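PDB 6ULO: DUF7790 domain-containing protein from Leptospira interrogans serogroup Icterohaemorrhagiae serovar copenhageni, which is of unknown function but has a Rossmann-like fold and is probably membrane-anchored. Local coordinates for residues 27-35 with 192-203; 215-223 with 236-244. All coordinates share one frame; numbering follows the deposited sequence. Where two conformers were deposited one is given.

Interaction 1: 27-35 with 192-203; sequences LKETPQETL and LPIRGNLLGNIT
E33 reaches across to the 196-202 loop and the first residue of helix 203-214, its carboxylate bracketing the type I turn N197-G200, which opens with an Asx turn (L199 N to N197 OD1). OE1 takes the amide of N197 (N to OE1 2.8 Å) on the syn side but well out of the carboxylate plane. OE2 is gripped twice, by T203 N at 2.8 Å and by I202 N at 3.0 Å, the two donors arriving from opposite faces of that plane. These three bonds hold both oxygens and so restrict rotation of the group; a water bridging to N197 O is a further partner of OE2. The chain gets there with CG anti to its own carbonyl carbon (chi1 -68°) and the rest extended, sliding past I202 in the opposite direction.

Q32 and R195 form the second unit. The Q32 amide stacks over one face of the R195 guanidinium, the planes 22° apart, with OE1 above its centre; the same OE1 accepts R195 N at 2.8 Å. At the guanidinium edge and in its plane, R195 NE donates to E33 O, and a bend at chi3 (-59°) folds the arginine back to this position. Between the backbones, E33 N donates to R195 O, which also receives T203 OG1 on a lone pair. L35 CD1 lies against R195 CG at 3.6 Å, and the methyl CD2 of L192 meets K28 CG.

The segment leaving helix 18-28 thus runs beside edge strand 191-195, whose other side pairs with strand 86-91; L27 packs on helix 203-214, and R195 and L35 touch Q94 of helix 94-109.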
loop_
_atom_site.group_PDB
_atom_site.type_symbol
_atom_site.label_atom_id
_atom_site.label_comp_id
_atom_site.label_asym_id
_atom_site.label_seq_id
_atom_site.Cartn_x
_atom_site.Cartn_y
_atom_site.Cartn_z
ATOM N N LEU A 27 -12.096 5.236 -11.992
ATOM C CA LEU A 27 -11.405 4.564 -10.895
ATOM C C LEU A 27 -12.228 4.615 -9.625
ATOM O O LEU A 27 -12.296 3.626 -8.887
ATOM C CB LEU A 27 -10.051 5.221 -10.664
ATOM C CG LEU A 27 -9.032 5.049 -11.787
ATOM C CD1 LEU A 27 -7.812 5.915 -11.522
ATOM C CD2 LEU A 27 -8.593 3.582 -11.922
ATOM N N LYS A 28 -12.874 5.754 -9.361
ATOM C CA LYS A 28 -13.632 5.908 -8.125
ATOM C C LYS A 28 -14.829 4.969 -8.073
ATOM O O LYS A 28 -15.265 4.583 -6.976
ATOM C CB LYS A 28 -14.147 7.334 -8.005
ATOM C CG LYS A 28 -13.217 8.378 -7.551
ATOM C CD LYS A 28 -14.051 9.649 -7.299
ATOM C CE LYS A 28 -15.189 9.383 -6.301
ATOM N NZ LYS A 28 -16.282 10.443 -6.272
ATOM N N GLU A 29 -15.403 4.638 -9.226
ATOM C CA GLU A 29 -16.606 3.814 -9.221
ATOM C C GLU A 29 -16.314 2.319 -9.300
ATOM O O GLU A 29 -17.253 1.532 -9.413
ATOM C CB GLU A 29 -17.580 4.251 -10.319
ATOM C CG GLU A 29 -17.136 3.846 -11.708
ATOM C CD GLU A 29 -18.046 4.388 -12.823
ATOM O OE1 GLU A 29 -19.125 4.956 -12.534
ATOM O OE2 GLU A 29 -17.664 4.247 -14.002
ATOM N N THR A 30 -15.052 1.907 -9.157
ATOM C CA THR A 30 -14.764 0.478 -9.218
ATOM C C THR A 30 -15.517 -0.269 -8.106
ATOM O O THR A 30 -15.720 0.256 -7.014
ATOM C CB THR A 30 -13.237 0.272 -9.129
ATOM O OG1 THR A 30 -12.868 -0.984 -9.706
ATOM C CG2 THR A 30 -12.671 0.409 -7.682
ATOM N N PRO A 31 -15.981 -1.490 -8.366
ATOM C CA PRO A 31 -16.825 -2.166 -7.369
ATOM C C PRO A 31 -16.086 -2.433 -6.064
ATOM O O PRO A 31 -14.909 -2.788 -6.056
ATOM C CB PRO A 31 -17.240 -3.472 -8.064
ATOM C CG PRO A 31 -16.857 -3.342 -9.501
ATOM C CD PRO A 31 -15.916 -2.200 -9.664
ATOM N N GLN A 32 -16.809 -2.310 -4.958
ATOM C CA GLN A 32 -16.257 -2.542 -3.628
ATOM C C GLN A 32 -17.058 -3.602 -2.882
ATOM O O GLN A 32 -18.159 -3.994 -3.281
ATOM C CB GLN A 32 -16.205 -1.226 -2.838
ATOM C CG GLN A 32 -15.303 -0.158 -3.460
ATOM C CD GLN A 32 -15.204 1.076 -2.590
ATOM O OE1 GLN A 32 -14.798 1.012 -1.438
ATOM N NE2 GLN A 32 -15.626 2.206 -3.132
ATOM N N GLU A 33 -16.512 -4.053 -1.762
ATOM C CA GLU A 33 -17.127 -5.048 -0.908
ATOM C C GLU A 33 -17.623 -4.422 0.387
ATOM O O GLU A 33 -17.127 -3.383 0.848
ATOM C CB GLU A 33 -16.138 -6.172 -0.592
ATOM C CG GLU A 33 -15.835 -6.990 -1.837
ATOM C CD GLU A 33 -14.541 -7.774 -1.771
ATOM O OE1 GLU A 33 -13.888 -7.897 -0.684
ATOM O OE2 GLU A 33 -14.162 -8.291 -2.832
ATOM N N THR A 34 -18.610 -5.065 0.986
ATOM C CA THR A 34 -19.141 -4.602 2.258
ATOM C C THR A 34 -18.218 -5.058 3.368
ATOM O O THR A 34 -17.878 -6.235 3.451
ATOM C CB THR A 34 -20.527 -5.214 2.476
ATOM O OG1 THR A 34 -21.396 -4.846 1.398
ATOM C CG2 THR A 34 -21.117 -4.761 3.808
ATOM N N LEU A 35 -17.834 -4.132 4.223
ATOM C CA LEU A 35 -16.978 -4.412 5.363
ATOM C C LEU A 35 -17.857 -4.327 6.586
ATOM O O LEU A 35 -18.859 -3.611 6.589
ATOM C CB LEU A 35 -15.835 -3.401 5.486
ATOM C CG LEU A 35 -14.929 -3.319 4.273
ATOM C CD1 LEU A 35 -13.720 -2.497 4.647
ATOM C CD2 LEU A 35 -14.501 -4.676 3.810
ATOM N N LEU A 192 -7.078 6.447 -3.874
ATOM C CA LEU A 192 -8.448 5.953 -3.753
ATOM C C LEU A 192 -8.493 4.850 -2.713
ATOM O O LEU A 192 -8.112 3.695 -2.999
ATOM C CB LEU A 192 -8.984 5.444 -5.091
ATOM C CG LEU A 192 -8.964 6.511 -6.192
ATOM C CD1 LEU A 192 -7.862 6.185 -7.177
ATOM C CD2 LEU A 192 -10.284 6.567 -6.920
ATOM N N PRO A 193 -8.997 5.136 -1.515
ATOM C CA PRO A 193 -9.197 4.070 -0.529
ATOM C C PRO A 193 -10.456 3.300 -0.848
ATOM O O PRO A 193 -11.525 3.892 -1.002
ATOM C CB PRO A 193 -9.356 4.823 0.790
ATOM C CG PRO A 193 -9.255 6.269 0.487
ATOM C CD PRO A 193 -9.362 6.464 -0.986
ATOM N N ILE A 194 -10.339 1.994 -0.963
ATOM C CA ILE A 194 -11.465 1.157 -1.367
ATOM C C ILE A 194 -11.538 -0.070 -0.470
ATOM O O ILE A 194 -10.522 -0.544 0.070
ATOM C CB ILE A 194 -11.404 0.766 -2.852
ATOM C CG1 ILE A 194 -10.096 0.040 -3.219
ATOM C CG2 ILE A 194 -11.666 1.971 -3.750
ATOM C CD1 ILE A 194 -10.119 -0.594 -4.650
ATOM N N ARG A 195 -12.751 -0.575 -0.310
ATOM C CA ARG A 195 -13.016 -1.709 0.565
ATOM C C ARG A 195 -12.863 -3.015 -0.208
ATOM O O ARG A 195 -13.600 -3.262 -1.168
ATOM C CB ARG A 195 -14.460 -1.631 1.062
ATOM C CG ARG A 195 -14.771 -0.382 1.881
ATOM C CD ARG A 195 -16.251 -0.393 2.327
ATOM N NE ARG A 195 -17.152 -0.435 1.177
ATOM C CZ ARG A 195 -17.555 0.653 0.523
ATOM N NH1 ARG A 195 -17.137 1.854 0.929
ATOM N NH2 ARG A 195 -18.369 0.551 -0.538
ATOM N N GLY A 196 -11.946 -3.868 0.217
ATOM C CA GLY A 196 -11.792 -5.130 -0.475
ATOM C C GLY A 196 -10.910 -6.108 0.270
ATOM O O GLY A 196 -9.876 -5.720 0.840
ATOM N N ASN A 197 -11.305 -7.377 0.229
ATOM C CA ASN A 197 -10.526 -8.468 0.802
ATOM C C ASN A 197 -9.663 -9.056 -0.303
ATOM O O ASN A 197 -10.167 -9.320 -1.399
ATOM C CB ASN A 197 -11.532 -9.518 1.306
ATOM C CG ASN A 197 -10.907 -10.633 2.152
ATOM O OD1 ASN A 197 -9.720 -10.881 2.134
ATOM N ND2 ASN A 197 -11.765 -11.361 2.832
ATOM N N LEU A 198 -8.389 -9.310 -0.008
ATOM C CA LEU A 198 -7.573 -10.081 -0.958
ATOM C C LEU A 198 -8.229 -11.399 -1.351
ATOM O O LEU A 198 -8.026 -11.879 -2.469
ATOM C CB LEU A 198 -6.198 -10.401 -0.377
ATOM C CG LEU A 198 -5.276 -9.202 -0.110
ATOM C CD1 LEU A 198 -4.058 -9.651 0.655
ATOM C CD2 LEU A 198 -4.885 -8.544 -1.424
ATOM N N LEU A 199 -9.016 -11.985 -0.449
ATOM C CA LEU A 199 -9.684 -13.259 -0.691
ATOM C C LEU A 199 -11.134 -13.092 -1.121
ATOM O O LEU A 199 -11.856 -14.091 -1.250
ATOM C CB LEU A 199 -9.623 -14.077 0.592
ATOM C CG LEU A 199 -8.204 -14.217 1.183
ATOM C CD1 LEU A 199 -8.197 -15.253 2.305
ATOM C CD2 LEU A 199 -7.154 -14.548 0.132
ATOM N N GLY A 200 -11.580 -11.852 -1.356
ATOM C CA GLY A 200 -12.928 -11.572 -1.828
ATOM C C GLY A 200 -13.115 -11.862 -3.311
ATOM O O GLY A 200 -12.189 -12.222 -4.044
ATOM N N ASN A 201 -14.351 -11.668 -3.770
ATOM C CA ASN A 201 -14.699 -11.970 -5.156
ATOM C C ASN A 201 -15.184 -10.764 -5.951
ATOM O O ASN A 201 -15.630 -10.929 -7.094
ATOM C CB ASN A 201 -15.677 -13.160 -5.262
ATOM C CG ASN A 201 -17.054 -12.898 -4.602
ATOM O OD1 ASN A 201 -17.394 -11.775 -4.271
ATOM N ND2 ASN A 201 -17.849 -13.960 -4.431
ATOM N N ILE A 202 -15.156 -9.569 -5.381
ATOM C CA ILE A 202 -15.619 -8.381 -6.099
ATOM C C ILE A 202 -14.485 -7.388 -6.348
ATOM O O ILE A 202 -14.243 -6.982 -7.485
ATOM C CB ILE A 202 -16.768 -7.684 -5.346
ATOM C CG1 ILE A 202 -18.075 -8.489 -5.407
ATOM C CG2 ILE A 202 -17.039 -6.297 -5.923
ATOM C CD1 ILE A 202 -19.111 -8.007 -4.401
ATOM N N THR A 203 -13.819 -6.916 -5.282
ATOM C CA THR A 203 -13.004 -5.704 -5.427
ATOM C C THR A 203 -11.741 -5.925 -6.249
ATOM O O THR A 203 -11.425 -5.145 -7.148
ATOM C CB THR A 203 -12.628 -5.143 -4.072
ATOM O OG1 THR A 203 -13.835 -4.969 -3.326
ATOM C CG2 THR A 203 -11.924 -3.794 -4.244
HETATM O O HOH W 1 -13.059 -2.967 -7.996
HETATM O O HOH W 2 -14.096 3.347 0.177
HETATM O O HOH W 3 -19.691 -1.607 -1.645
HETATM O O HOH W 4 -11.623 -8.792 -3.758
#

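Interaction 2: 215-223 with 236-244; sequences GRKVGIIYF and FKNSILNLP
F223 and F236 bring their rings together from opposite directions, one at the C-terminal side of strand 218-222 and the other on helix 234-241. The approach is oblique: centroids lie 5.6 Å apart, planes are inclined by 52°, and the nearest atoms are the two CZ carbons at 3.8 Å. F236 turns its ring to the strand because chi1 (177°) sets CG opposite the backbone N.

Aliphatic contacts continue this apolar seam. I240 CD1 sits at the edge of the F223 ring, in its plane, 3.9 Å from CZ, while within the helix I240 CG1 lies over one face of the F236 ring, toward its rim. I240 CD1 also meets I221 CD1 at 4.1 Å. L243 divides its methyls: CD1 touches I221 CD1, and CD2 lies 4.1 Å from V218 CG2. The P244 ring packs on the R216 carbonyl, CG 3.3 Å from O.

Polar contact is concentrated at the other end. V218 N donates to P244 O over 2.8 Å in a nearly straight bond (174° at the hydrogen).

With parallel strand 249-255 following, this is the strand-to-helix half of a beta-alpha-beta crossover, as in Rossmann-like folds. The chemistry implies a division of labour: one directional backbone bond fixes where the chain after the helix meets the start of the strand, whereas apolar packing seats the helix against the sheet.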
loop_
_atom_site.group_PDB
_atom_site.type_symbol
_atom_site.label_atom_id
_atom_site.label_comp_id
_atom_site.label_asym_id
_atom_site.label_seq_id
_atom_site.Cartn_x
_atom_site.Cartn_y
_atom_site.Cartn_z
ATOM N N GLY A 215 -7.550 1.036 -20.232
ATOM C CA GLY A 215 -6.293 0.825 -20.919
ATOM C C GLY A 215 -5.049 1.060 -20.097
ATOM O O GLY A 215 -4.016 1.428 -20.667
ATOM N N ARG A 216 -5.101 0.809 -18.791
ATOM C CA ARG A 216 -3.942 0.995 -17.934
ATOM C C ARG A 216 -3.539 -0.321 -17.284
ATOM O O ARG A 216 -4.213 -1.358 -17.413
ATOM C CB ARG A 216 -4.194 2.103 -16.906
ATOM C CG ARG A 216 -4.265 3.412 -17.618
ATOM C CD ARG A 216 -4.485 4.568 -16.728
ATOM N NE ARG A 216 -4.637 5.754 -17.567
ATOM C CZ ARG A 216 -3.645 6.587 -17.874
ATOM N NH1 ARG A 216 -2.426 6.372 -17.383
ATOM N NH2 ARG A 216 -3.872 7.648 -18.654
ATOM N N LYS A 217 -2.392 -0.288 -16.600
ATOM C CA LYS A 217 -1.755 -1.499 -16.094
ATOM C C LYS A 217 -1.312 -1.285 -14.658
ATOM O O LYS A 217 -0.999 -0.159 -14.261
ATOM C CB LYS A 217 -0.482 -1.818 -16.909
ATOM C CG LYS A 217 -0.807 -2.094 -18.389
ATOM C CD LYS A 217 0.416 -2.495 -19.209
ATOM C CE LYS A 217 0.014 -3.031 -20.598
ATOM N NZ LYS A 217 -0.420 -4.476 -20.501
ATOM N N VAL A 218 -1.251 -2.393 -13.898
ATOM C CA VAL A 218 -0.673 -2.355 -12.554
ATOM C C VAL A 218 0.843 -2.367 -12.670
ATOM O O VAL A 218 1.411 -3.210 -13.376
ATOM C CB VAL A 218 -1.159 -3.551 -11.714
ATOM C CG1 VAL A 218 -0.477 -3.562 -10.337
ATOM C CG2 VAL A 218 -2.652 -3.529 -11.570
ATOM N N GLY A 219 1.494 -1.428 -11.962
ATOM C CA GLY A 219 2.935 -1.440 -11.813
ATOM C C GLY A 219 3.461 -2.089 -10.556
ATOM O O GLY A 219 4.539 -2.712 -10.567
ATOM N N ILE A 220 2.718 -1.940 -9.462
ATOM C CA ILE A 220 3.100 -2.540 -8.186
ATOM C C ILE A 220 1.839 -3.010 -7.487
ATOM O O ILE A 220 0.848 -2.268 -7.424
ATOM C CB ILE A 220 3.811 -1.520 -7.265
ATOM C CG1 ILE A 220 5.161 -1.073 -7.843
ATOM C CG2 ILE A 220 4.006 -2.141 -5.842
ATOM C CD1 ILE A 220 5.840 -0.004 -7.052
ATOM N N ILE A 221 1.877 -4.224 -6.937
ATOM C CA ILE A 221 0.886 -4.646 -5.960
ATOM C C ILE A 221 1.604 -5.006 -4.664
ATOM O O ILE A 221 2.551 -5.808 -4.670
ATOM C CB ILE A 221 -0.060 -5.747 -6.491
ATOM C CG1 ILE A 221 -1.179 -5.990 -5.488
ATOM C CG2 ILE A 221 0.689 -7.040 -6.866
ATOM C CD1 ILE A 221 -2.364 -6.720 -6.081
ATOM N N TYR A 222 1.202 -4.373 -3.559
ATOM C CA TYR A 222 1.838 -4.557 -2.258
ATOM C C TYR A 222 0.907 -5.340 -1.340
ATOM O O TYR A 222 -0.243 -4.938 -1.116
ATOM C CB TYR A 222 2.172 -3.184 -1.656
ATOM C CG TYR A 222 2.538 -3.218 -0.169
ATOM C CD1 TYR A 222 3.838 -3.563 0.266
ATOM C CD2 TYR A 222 1.595 -2.910 0.797
ATOM C CE1 TYR A 222 4.152 -3.561 1.624
ATOM C CE2 TYR A 222 1.927 -2.895 2.154
ATOM C CZ TYR A 222 3.204 -3.230 2.555
ATOM O OH TYR A 222 3.486 -3.236 3.890
ATOM N N PHE A 223 1.404 -6.458 -0.815
ATOM C CA PHE A 223 0.652 -7.338 0.069
ATOM C C PHE A 223 1.072 -7.259 1.524
ATOM O O PHE A 223 0.505 -7.981 2.332
ATOM C CB PHE A 223 0.783 -8.793 -0.365
ATOM C CG PHE A 223 0.219 -9.076 -1.735
ATOM C CD1 PHE A 223 -1.086 -8.710 -2.075
ATOM C CD2 PHE A 223 0.995 -9.733 -2.700
ATOM C CE1 PHE A 223 -1.606 -9.025 -3.347
ATOM C CE2 PHE A 223 0.472 -10.045 -3.960
ATOM C CZ PHE A 223 -0.814 -9.692 -4.272
ATOM N N PHE A 236 -8.517 -15.500 -5.223
ATOM C CA PHE A 236 -7.299 -14.704 -5.286
ATOM C C PHE A 236 -6.508 -15.039 -6.540
ATOM O O PHE A 236 -5.992 -14.144 -7.224
ATOM C CB PHE A 236 -6.472 -14.970 -4.029
ATOM C CG PHE A 236 -5.150 -14.259 -4.000
ATOM C CD1 PHE A 236 -5.037 -13.000 -3.445
ATOM C CD2 PHE A 236 -3.990 -14.877 -4.445
ATOM C CE1 PHE A 236 -3.794 -12.350 -3.386
ATOM C CE2 PHE A 236 -2.760 -14.242 -4.392
ATOM C CZ PHE A 236 -2.652 -12.968 -3.874
ATOM N N LYS A 237 -6.443 -16.328 -6.898
ATOM C CA LYS A 237 -5.775 -16.674 -8.137
ATOM C C LYS A 237 -6.439 -15.971 -9.317
ATOM O O LYS A 237 -5.763 -15.377 -10.162
ATOM C CB LYS A 237 -5.828 -18.186 -8.337
ATOM C CG LYS A 237 -5.038 -18.988 -7.315
ATOM C CD LYS A 237 -5.283 -20.495 -7.500
ATOM C CE LYS A 237 -4.388 -21.287 -6.603
ATOM N NZ LYS A 237 -4.599 -22.734 -6.826
ATOM N N ASN A 238 -7.771 -16.036 -9.393
ATOM C CA ASN A 238 -8.475 -15.403 -10.503
ATOM C C ASN A 238 -8.245 -13.901 -10.529
ATOM O O ASN A 238 -8.037 -13.318 -11.602
ATOM C CB ASN A 238 -9.977 -15.664 -10.400
ATOM C CG ASN A 238 -10.342 -17.065 -10.722
ATOM O OD1 ASN A 238 -9.536 -17.852 -11.228
ATOM N ND2 ASN A 238 -11.575 -17.403 -10.420
ATOM N N SER A 239 -8.290 -13.249 -9.363
ATOM C CA SER A 239 -8.153 -11.798 -9.394
ATOM C C SER A 239 -6.736 -11.379 -9.788
ATOM O O SER A 239 -6.579 -10.420 -10.547
ATOM C CB SER A 239 -8.617 -11.143 -8.089
ATOM O OG SER A 239 -7.832 -11.595 -7.016
ATOM N N ILE A 240 -5.695 -12.089 -9.326
ATOM C CA ILE A 240 -4.341 -11.720 -9.731
ATOM C C ILE A 240 -4.119 -12.004 -11.214
ATOM O O ILE A 240 -3.512 -11.194 -11.924
ATOM C CB ILE A 240 -3.278 -12.367 -8.829
ATOM C CG1 ILE A 240 -3.515 -11.966 -7.363
ATOM C CG2 ILE A 240 -1.873 -11.985 -9.314
ATOM C CD1 ILE A 240 -3.369 -10.520 -7.080
ATOM N N LEU A 241 -4.625 -13.142 -11.715
ATOM C CA LEU A 241 -4.506 -13.426 -13.141
ATOM C C LEU A 241 -5.210 -12.385 -13.986
ATOM O O LEU A 241 -4.811 -12.141 -15.126
ATOM C CB LEU A 241 -5.050 -14.823 -13.455
ATOM C CG LEU A 241 -3.925 -15.868 -13.431
ATOM C CD1 LEU A 241 -3.196 -15.993 -12.101
ATOM C CD2 LEU A 241 -4.469 -17.207 -13.901
ATOM N N ASN A 242 -6.281 -11.788 -13.454
ATOM C CA ASN A 242 -7.062 -10.810 -14.194
ATOM C C ASN A 242 -6.424 -9.427 -14.232
ATOM O O ASN A 242 -6.880 -8.562 -14.981
ATOM C CB ASN A 242 -8.473 -10.725 -13.586
ATOM C CG ASN A 242 -9.405 -9.904 -14.413
ATOM O OD1 ASN A 242 -9.605 -10.176 -15.618
ATOM N ND2 ASN A 242 -9.998 -8.890 -13.783
ATOM N N LEU A 243 -5.379 -9.180 -13.458
ATOM C CA LEU A 243 -4.780 -7.842 -13.449
ATOM C C LEU A 243 -4.016 -7.613 -14.745
ATOM O O LEU A 243 -3.186 -8.463 -15.125
ATOM C CB LEU A 243 -3.801 -7.670 -12.289
ATOM C CG LEU A 243 -4.402 -7.666 -10.886
ATOM C CD1 LEU A 243 -3.264 -7.659 -9.856
ATOM C CD2 LEU A 243 -5.346 -6.463 -10.665
ATOM N N PRO A 244 -4.236 -6.484 -15.428
ATOM C CA PRO A 244 -3.344 -6.089 -16.528
ATOM C C PRO A 244 -2.039 -5.580 -15.928
ATOM O O PRO A 244 -2.055 -4.812 -14.963
ATOM C CB PRO A 244 -4.129 -4.969 -17.216
ATOM C CG PRO A 244 -4.921 -4.351 -16.109
ATOM C CD PRO A 244 -5.274 -5.469 -15.151
#

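Overall arrangement
From the N terminus, helix 18-28 runs into 27-35, which waits 156 residues, mostly helical, for its partner. Interaction 1 closes that long loop on edge strand 191-195 and the turn leading to helix 203-214. The chain then passes through that helix into strand 218-222, and interaction 2 closes a short loop of 12 residues between 215-223 and 236-244. The two closures follow in series, neither nesting nor crossing. One fastens the N-terminal segment at the sheet margin; the other joins an inner strand to helix 234-241. Their centres lie about 13 Å apart, and they touch where L198 packs against F223 and F236, and each reaches the same mixed sheet through its own strand.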